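Local coordinates for ATP-binding protein (Mycobacterium tuberculosis, PDB 5UKV) that probably acts as a sensor histidine kinase that passes phosphate from ATP to a protein histidine, this piece being its dimerization and phospho-acceptor domain, at residues R15-D20 against D66-L71; L29-G34 against L51-S56. The protein carries 1 engineered substitution. One frame throughout, in Å; residues are numbered along the deposited sequence.

Contact 1: residues R15-D20 against D66-L71; sequences RQFITD and DDLLLL. With EDO (1,2-ethanediol), chain D.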
ATOM      1  N   ARG A  15      -9.976  -2.658  13.366  1.00 20.99           N
ATOM      2  CA  ARG A  15      -8.960  -1.652  13.511  1.00 21.58           C
ATOM      3  C   ARG A  15      -7.531  -2.187  13.685  1.00 19.60           C
ATOM      4  O   ARG A  15      -6.638  -1.718  13.052  1.00 19.74           O
ATOM      5  CB  ARG A  15      -9.174  -0.741  14.790  1.00 23.46           C
ATOM      6  CG  ARG A  15     -10.408   0.125  14.709  1.00 26.17           C
ATOM      7  CD  ARG A  15     -10.466   0.916  16.088  1.00 27.68           C
ATOM      8  NE  ARG A  15     -11.738   1.590  16.067  1.00 29.91           N
ATOM      9  CZ  ARG A  15     -11.931   2.813  15.616  1.00 34.72           C
ATOM     10  NH1 ARG A  15     -10.931   3.558  15.211  1.00 38.09           N
ATOM     11  NH2 ARG A  15     -13.145   3.310  15.571  1.00 39.66           N
ATOM     12  N   GLN A  16      -7.355  -3.187  14.545  1.00 19.75           N
ATOM     13  CA  GLN A  16      -6.091  -3.887  14.742  1.00 21.53           C
ATOM     14  C   GLN A  16      -5.582  -4.506  13.444  1.00 20.60           C
ATOM     15  O   GLN A  16      -4.387  -4.353  13.148  1.00 20.45           O
ATOM     16  CB  GLN A  16      -6.171  -4.925  15.850  1.00 25.26           C
ATOM     17  CG  GLN A  16      -6.265  -4.302  17.255  1.00 33.14           C
ATOM     18  CD  GLN A  16      -6.882  -5.188  18.355  1.00 40.71           C
ATOM     19  OE1 GLN A  16      -7.427  -6.289  18.057  1.00 39.57           O
ATOM     20  NE2 GLN A  16      -6.848  -4.683  19.661  1.00 42.58           N
ATOM     21  N   PHE A  17      -6.492  -5.100  12.677  1.00 19.40           N
ATOM     22  CA  PHE A  17      -6.155  -5.751  11.394  1.00 20.78           C
ATOM     23  C   PHE A  17      -5.639  -4.652  10.417  1.00 19.75           C
ATOM     24  O   PHE A  17      -4.574  -4.783   9.768  1.00 17.95           O
ATOM     25  CB  PHE A  17      -7.345  -6.473  10.840  1.00 19.23           C
ATOM     26  CG  PHE A  17      -7.149  -6.963   9.486  1.00 21.62           C
ATOM     27  CD1 PHE A  17      -6.354  -8.108   9.250  1.00 23.76           C
ATOM     28  CD2 PHE A  17      -7.676  -6.289   8.412  1.00 21.15           C
ATOM     29  CE1 PHE A  17      -6.133  -8.542   7.949  1.00 23.36           C
ATOM     30  CE2 PHE A  17      -7.462  -6.742   7.093  1.00 24.92           C
ATOM     31  CZ  PHE A  17      -6.664  -7.859   6.876  1.00 22.25           C
ATOM     32  N   ILE A  18      -6.410  -3.580  10.291  1.00 20.55           N
ATOM     33  CA  ILE A  18      -6.037  -2.471   9.454  1.00 20.20           C
ATOM     34  C   ILE A  18      -4.655  -1.849   9.861  1.00 20.24           C
ATOM     35  O   ILE A  18      -3.785  -1.615   8.959  1.00 21.29           O
ATOM     36  CB  ILE A  18      -7.166  -1.466   9.320  1.00 23.17           C
ATOM     37  CG1 ILE A  18      -8.194  -2.013   8.444  1.00 25.73           C
ATOM     38  CG2 ILE A  18      -6.622  -0.176   8.721  1.00 29.59           C
ATOM     39  CD1 ILE A  18      -9.521  -1.355   8.488  1.00 26.90           C
ATOM     40  N   THR A  19      -4.378  -1.672  11.150  1.00 19.56           N
ATOM     41  CA  THR A  19      -3.081  -1.242  11.549  1.00 19.69           C
ATOM     42  C   THR A  19      -1.931  -2.209  11.144  1.00 18.61           C
ATOM     43  O   THR A  19      -0.938  -1.779  10.617  1.00 17.28           O
ATOM     44  CB  THR A  19      -3.143  -0.967  13.055  1.00 19.02           C
ATOM     45  OG1 THR A  19      -4.230  -0.020  13.283  1.00 22.58           O
ATOM     46  CG2 THR A  19      -1.874  -0.509  13.586  1.00 22.16           C
ATOM     47  N   ASP A  20      -2.101  -3.504  11.433  1.00 19.53           N
ATOM     48  CA  ASP A  20      -1.103  -4.506  11.026  1.00 22.34           C
ATOM     49  C   ASP A  20      -0.888  -4.555   9.593  1.00 21.79           C
ATOM     50  O   ASP A  20       0.228  -4.457   9.095  1.00 20.65           O
ATOM     51  CB  ASP A  20      -1.353  -5.914  11.566  1.00 24.20           C
ATOM     52  CG  ASP A  20      -1.342  -5.954  13.109  1.00 32.71           C
ATOM     53  OD1 ASP A  20      -0.798  -5.010  13.785  1.00 34.21           O
ATOM     54  OD2 ASP A  20      -1.945  -6.914  13.720  1.00 36.76           O
ATOM     55  N   ASP A  66      -3.123  -8.014  -2.850  1.00 21.78           N
ATOM     56  CA  ASP A  66      -4.147  -9.006  -3.316  1.00 24.33           C
ATOM     57  C   ASP A  66      -4.768  -9.795  -2.167  1.00 21.66           C
ATOM     58  O   ASP A  66      -6.013 -10.008  -2.128  1.00 20.60           O
ATOM     59  CB  ASP A  66      -3.606  -9.960  -4.388  1.00 27.26           C
ATOM     60  CG  ASP A  66      -3.364  -9.268  -5.746  1.00 40.56           C
ATOM     61  OD1 ASP A  66      -4.018  -8.215  -6.093  1.00 40.81           O
ATOM     62  OD2 ASP A  66      -2.454  -9.808  -6.475  1.00 48.41           O
ATOM     63  N   ASP A  67      -3.966 -10.137  -1.177  1.00 21.85           N
ATOM     64  CA  ASP A  67      -4.459 -10.816  -0.031  1.00 22.67           C
ATOM     65  C   ASP A  67      -5.335  -9.937   0.823  1.00 22.51           C
ATOM     66  O   ASP A  67      -6.382 -10.396   1.313  1.00 22.10           O
ATOM     67  CB  ASP A  67      -3.300 -11.325   0.784  1.00 24.59           C
ATOM     68  CG  ASP A  67      -3.715 -12.493   1.678  1.00 28.17           C
ATOM     69  OD1 ASP A  67      -4.385 -13.456   1.145  1.00 26.50           O
ATOM     70  OD2 ASP A  67      -3.248 -12.540   2.857  1.00 29.15           O
ATOM     71  N   LEU A  68      -4.986  -8.652   0.972  1.00 23.16           N
ATOM     72  CA  LEU A  68      -5.913  -7.763   1.691  1.00 22.82           C
ATOM     73  C   LEU A  68      -7.287  -7.639   1.051  1.00 24.06           C
ATOM     74  O   LEU A  68      -8.316  -7.637   1.741  1.00 24.58           O
ATOM     75  CB  LEU A  68      -5.334  -6.395   1.782  1.00 26.69           C
ATOM     76  CG  LEU A  68      -4.237  -6.278   2.771  1.00 32.86           C
ATOM     77  CD1 LEU A  68      -3.805  -4.831   2.763  1.00 37.08           C
ATOM     78  CD2 LEU A  68      -4.691  -6.740   4.175  1.00 39.50           C
ATOM     79  N   LEU A  69      -7.297  -7.558  -0.260  1.00 22.72           N
ATOM     80  CA  LEU A  69      -8.511  -7.481  -1.052  1.00 25.59           C
ATOM     81  C   LEU A  69      -9.381  -8.683  -0.766  1.00 25.43           C
ATOM     82  O   LEU A  69     -10.606  -8.508  -0.544  1.00 25.87           O
ATOM     83  CB  LEU A  69      -8.173  -7.324  -2.548  1.00 29.09           C
ATOM     84  CG  LEU A  69      -7.943  -5.942  -3.209  1.00 34.28           C
ATOM     85  CD1 LEU A  69      -7.740  -6.112  -4.714  1.00 37.70           C
ATOM     86  CD2 LEU A  69      -9.175  -5.053  -2.894  1.00 40.64           C
ATOM     87  N   LEU A  70      -8.762  -9.904  -0.697  1.00 23.39           N
ATOM     88  CA  LEU A  70      -9.543 -11.104  -0.377  1.00 23.64           C
ATOM     89  C   LEU A  70     -10.001 -11.141   1.053  1.00 21.07           C
ATOM     90  O   LEU A  70     -11.153 -11.502   1.332  1.00 21.50           O
ATOM     91  CB  LEU A  70      -8.706 -12.358  -0.717  1.00 24.04           C
ATOM     92  CG  LEU A  70      -8.436 -12.477  -2.193  1.00 26.22           C
ATOM     93  CD1 LEU A  70      -7.390 -13.539  -2.466  1.00 31.43           C
ATOM     94  CD2 LEU A  70      -9.730 -12.855  -2.921  1.00 28.47           C
ATOM     95  N   LEU A  71      -9.140 -10.719   1.979  1.00 21.85           N
ATOM     96  CA  LEU A  71      -9.536 -10.723   3.407  1.00 22.78           C
ATOM     97  C   LEU A  71     -10.598  -9.749   3.730  1.00 22.40           C
ATOM     98  O   LEU A  71     -11.390  -9.981   4.643  1.00 22.43           O
ATOM     99  CB  LEU A  71      -8.357 -10.445   4.314  1.00 22.38           C
ATOM    100  CG  LEU A  71      -7.240 -11.481   4.323  1.00 23.85           C
ATOM    101  CD1 LEU A  71      -5.813 -11.024   4.738  1.00 24.75           C
ATOM    102  CD2 LEU A  71      -7.659 -12.627   5.162  1.00 28.07           C
TER
HETATM  103  C1  EDO D 402      -0.312 -13.740   1.256  1.00 47.22           C
HETATM  104  O1  EDO D 402      -0.014 -14.181  -0.068  1.00 49.57           O
HETATM  105  C2  EDO D 402       0.778 -12.852   1.844  1.00 50.92           C
HETATM  106  O2  EDO D 402       0.204 -11.992   2.853  1.00 58.51           O

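Contact 2: residues L29-G34 against L51-S56; sequences LTTIRG and LSRIES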
ATOM      1  N   LEU A  29       7.336  -0.305   0.967  1.00 26.85           N
ATOM      2  CA  LEU A  29       7.270   1.015   0.410  1.00 26.60           C
ATOM      3  C   LEU A  29       8.421   1.943   0.711  1.00 27.67           C
ATOM      4  O   LEU A  29       8.781   2.828  -0.111  1.00 27.22           O
ATOM      5  CB  LEU A  29       6.044   1.820   0.950  1.00 29.20           C
ATOM      6  CG  LEU A  29       4.987   2.237   0.055  1.00 36.88           C
ATOM      7  CD1 LEU A  29       3.788   2.944   0.740  1.00 36.69           C
ATOM      8  CD2 LEU A  29       5.555   2.921  -1.201  1.00 37.63           C
ATOM      9  N   THR A  30       8.830   1.952   1.981  1.00 32.36           N
ATOM     10  CA  THR A  30       9.989   2.776   2.435  1.00 31.84           C
ATOM     11  C   THR A  30      11.266   2.364   1.733  1.00 28.37           C
ATOM     12  O   THR A  30      12.018   3.220   1.347  1.00 28.99           O
ATOM     13  CB  THR A  30      10.113   2.715   3.997  1.00 39.06           C
ATOM     14  OG1 THR A  30       8.974   3.382   4.555  1.00 40.01           O
ATOM     15  CG2 THR A  30      11.294   3.578   4.434  1.00 39.67           C
ATOM     16  N   THR A  31      11.493   1.080   1.479  1.00 26.65           N
ATOM     17  CA  THR A  31      12.482   0.647   0.517  1.00 27.65           C
ATOM     18  C   THR A  31      12.442   1.239  -0.938  1.00 26.79           C
ATOM     19  O   THR A  31      13.432   1.737  -1.415  1.00 25.39           O
ATOM     20  CB  THR A  31      12.565  -0.852   0.454  1.00 33.33           C
ATOM     21  OG1 THR A  31      12.981  -1.331   1.755  1.00 41.94           O
ATOM     22  CG2 THR A  31      13.648  -1.329  -0.480  1.00 35.55           C
ATOM     23  N   ILE A  32      11.301   1.095  -1.633  1.00 23.55           N
ATOM     24  CA  ILE A  32      11.130   1.658  -2.909  1.00 23.33           C
ATOM     25  C   ILE A  32      11.451   3.156  -2.872  1.00 24.51           C
ATOM     26  O   ILE A  32      12.230   3.689  -3.702  1.00 26.14           O
ATOM     27  CB  ILE A  32       9.719   1.373  -3.413  1.00 21.80           C
ATOM     28  CG1 ILE A  32       9.457  -0.105  -3.648  1.00 22.49           C
ATOM     29  CG2 ILE A  32       9.500   2.167  -4.679  1.00 22.64           C
ATOM     30  CD1 ILE A  32       8.021  -0.612  -3.524  1.00 24.44           C
ATOM     31  N   ARG A  33      10.893   3.865  -1.911  1.00 23.47           N
ATOM     32  CA  ARG A  33      11.146   5.285  -1.796  1.00 24.77           C
ATOM     33  C   ARG A  33      12.594   5.644  -1.517  1.00 24.63           C
ATOM     34  O   ARG A  33      13.117   6.490  -2.139  1.00 25.59           O
ATOM     35  CB  ARG A  33      10.287   5.900  -0.726  1.00 31.42           C
ATOM     36  CG  ARG A  33       8.856   6.102  -1.117  1.00 40.49           C
ATOM     37  CD  ARG A  33       8.072   6.736  -0.006  1.00 47.13           C
ATOM     38  NE  ARG A  33       8.017   8.163  -0.197  1.00 58.57           N
ATOM     39  CZ  ARG A  33       7.145   8.929   0.428  1.00 62.41           C
ATOM     40  NH1 ARG A  33       6.315   8.359   1.279  1.00 57.11           N
ATOM     41  NH2 ARG A  33       7.104  10.230   0.202  1.00 69.42           N
ATOM     42  N   GLY A  34      13.214   4.935  -0.603  1.00 24.15           N
ATOM     43  CA  GLY A  34      14.539   5.163  -0.269  1.00 22.50           C
ATOM     44  C   GLY A  34      15.460   4.953  -1.430  1.00 20.48           C
ATOM     45  O   GLY A  34      16.389   5.695  -1.614  1.00 21.22           O
ATOM     46  N   LEU A  51      16.891  -0.982  -9.387  1.00 22.36           N
ATOM     47  CA  LEU A  51      15.586  -1.288 -10.027  1.00 24.46           C
ATOM     48  C   LEU A  51      15.050  -2.688  -9.719  1.00 26.76           C
ATOM     49  O   LEU A  51      13.816  -2.861  -9.437  1.00 21.40           O
ATOM     50  CB  LEU A  51      15.653  -1.082 -11.566  1.00 25.22           C
ATOM     51  CG  LEU A  51      14.298  -1.221 -12.296  1.00 24.86           C
ATOM     52  CD1 LEU A  51      13.284  -0.197 -11.729  1.00 24.16           C
ATOM     53  CD2 LEU A  51      14.502  -0.984 -13.706  1.00 24.63           C
ATOM     54  N   SER A  52      15.967  -3.627  -9.641  1.00 25.05           N
ATOM     55  CA  SER A  52      15.648  -4.971  -9.288  1.00 25.20           C
ATOM     56  C   SER A  52      15.054  -5.055  -7.872  1.00 25.32           C
ATOM     57  O   SER A  52      14.073  -5.663  -7.647  1.00 26.46           O
ATOM     58  CB  SER A  52      16.948  -5.735  -9.308  1.00 29.45           C
ATOM     59  OG  SER A  52      16.729  -7.068  -9.392  1.00 37.20           O
ATOM     60  N   ARG A  53      15.665  -4.358  -6.935  1.00 25.51           N
ATOM     61  CA  ARG A  53      15.155  -4.347  -5.590  1.00 25.74           C
ATOM     62  C   ARG A  53      13.795  -3.681  -5.573  1.00 24.54           C
ATOM     63  O   ARG A  53      12.927  -4.129  -4.911  1.00 22.80           O
ATOM     64  CB  ARG A  53      16.092  -3.664  -4.619  1.00 29.57           C
ATOM     65  CG  ARG A  53      15.509  -3.507  -3.216  1.00 35.75           C
ATOM     66  CD  ARG A  53      15.021  -4.824  -2.601  1.00 45.11           C
ATOM     67  NE  ARG A  53      16.057  -5.831  -2.590  1.00 49.33           N
ATOM     68  CZ  ARG A  53      15.932  -7.058  -2.128  1.00 54.62           C
ATOM     69  NH1 ARG A  53      14.794  -7.465  -1.624  1.00 54.71           N
ATOM     70  NH2 ARG A  53      16.968  -7.873  -2.152  1.00 52.44           N
ATOM     71  N   ILE A  54      13.661  -2.589  -6.295  1.00 21.15           N
ATOM     72  CA  ILE A  54      12.419  -1.909  -6.383  1.00 22.01           C
ATOM     73  C   ILE A  54      11.333  -2.794  -6.933  1.00 22.45           C
ATOM     74  O   ILE A  54      10.247  -2.858  -6.372  1.00 22.81           O
ATOM     75  CB  ILE A  54      12.498  -0.588  -7.163  1.00 22.01           C
ATOM     76  CG1 ILE A  54      13.246   0.456  -6.333  1.00 21.61           C
ATOM     77  CG2 ILE A  54      11.068  -0.178  -7.603  1.00 22.86           C
ATOM     78  CD1 ILE A  54      13.699   1.701  -7.129  1.00 23.38           C
ATOM     79  N   GLU A  55      11.621  -3.543  -7.977  1.00 21.27           N
ATOM     80  CA  GLU A  55      10.680  -4.454  -8.571  1.00 24.08           C
ATOM     81  C   GLU A  55      10.271  -5.563  -7.613  1.00 26.34           C
ATOM     82  O   GLU A  55       9.155  -5.925  -7.531  1.00 25.21           O
ATOM     83  CB  GLU A  55      11.263  -5.056  -9.843  1.00 26.15           C
ATOM     84  CG  GLU A  55      11.281  -4.106 -11.004  1.00 28.91           C
ATOM     85  CD  GLU A  55      11.917  -4.681 -12.277  1.00 38.24           C
ATOM     86  OE1 GLU A  55      13.125  -4.597 -12.441  1.00 39.24           O
ATOM     87  OE2 GLU A  55      11.189  -5.207 -13.117  1.00 46.09           O
ATOM     88  N   SER A  56      11.228  -6.068  -6.882  1.00 27.63           N
ATOM     89  CA  SER A  56      11.016  -7.111  -5.946  1.00 28.79           C
ATOM     90  C   SER A  56      10.069  -6.655  -4.834  1.00 27.69           C
ATOM     91  O   SER A  56       9.102  -7.288  -4.538  1.00 28.79           O
ATOM     92  CB  SER A  56      12.378  -7.487  -5.401  1.00 31.36           C
ATOM     93  OG  SER A  56      12.279  -8.408  -4.395  1.00 41.77           O
TER

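Contact 1: residues R15-D20 against D66-L71
F17 alone carries the contact from helix 2-40 and takes part in every approach to 66-71. Its CB points toward 66-71, and with CG anti to the backbone N (chi1 171°) the ring extends to helix 47-71. The outer end of the ring does the touching. F17 CZ lies 3.5 Å from L68 CD2, and this methyl approaches the ring obliquely. L71 comes to the ring edge, near its plane, with CD1 3.9 Å from F17 CZ and 4.1 Å from F17 CE1. L68 and L71 are one helical turn apart, so the ring end meets both on the same side of their helix. The contact is small and wholly apolar, with 112 Å² buried. Nearby, R15 O accepts two bonds from T19, whose N and OG1 both lie 3.0 Å from it. D67 OD2 accepts a weak, long hydrogen bond (3.5 Å) from O2 of a 1,2-ethanediol probably left from crystallisation. The contact joins helix 2-40 to helix 47-71 near the end of the latter. L68 also packs on A21 and L25 of helix 2-40. The second subunit borders the contact: its M14 packs on I18, and its R26 forms a salt bridge with D66.

Contact 2: residues L29-G34 against L51-S56
R53 is the first residue of 51-56 to meet 29-34, and it does so with the aliphatic part of its chain. Its CG lies 4.0 Å from T31 CG2, and the two side chains pass at a slant. The first torsion of R53 (chi1 174°) sets CG beside the threonine methyl. Bends at chi2 and chi3 then turn the rest of the chain away from T31, to a guanidinium whose NH1 forms a salt bridge with OE2 of E57, one turn on in the same helix. On T31 it is the methyl branch that faces R53; the CA-CB bond of T31 points toward the opposite helix.

I54 follows and carries the larger share of the contact. I54 CA and I32 CA, 5.1 Å apart, are the closest pair of CA atoms across the two segments, and this pair sets the register. The isoleucines meet through their CG2 branches, 4.1 Å apart. I32 uses its other branch as well: CG1 sits 4.0 Å from I54 O, against the backbone of helix 47-71. Both residues are buried, and the contact between the segments is one of van der Waals packing, with 181 Å² buried in all.

E55 comes next and points away from 29-34; its OE1 forms a salt bridge with R40 NE of the second subunit.

The segments belong to the two helices of the hairpin, 2-40 and 47-71, not far from the turn that joins them. Around them, F35 of helix 2-40 packs on both R53 and I54, M61 of helix 47-71 touches L29 and I32, and from the second subunit G62 packs on L29 and A58 on R33.

How the contacts relate
Contacts 1 and 2 join the same two helices, 2-40 and 47-71, at two levels of one antiparallel hairpin. In sequence, the residues of contact 2 all fall between the two segments of contact 1. The centres of the contacts are 22 Å apart, with the middle of the chain between them. Their nearest atoms are about 11 Å apart, so they do not touch. Contact 2 lies nearer the turn; contact 1 lies nearer the chain ends. There the side chain of F17 is about 4 Å from a tetraethylene glycol, probably from the crystallisation liquor, and about 7 Å from a potassium ion. Both contacts also border the second subunit, consistent with the dimeric helical bundle of a histidine kinase phospho-acceptor domain.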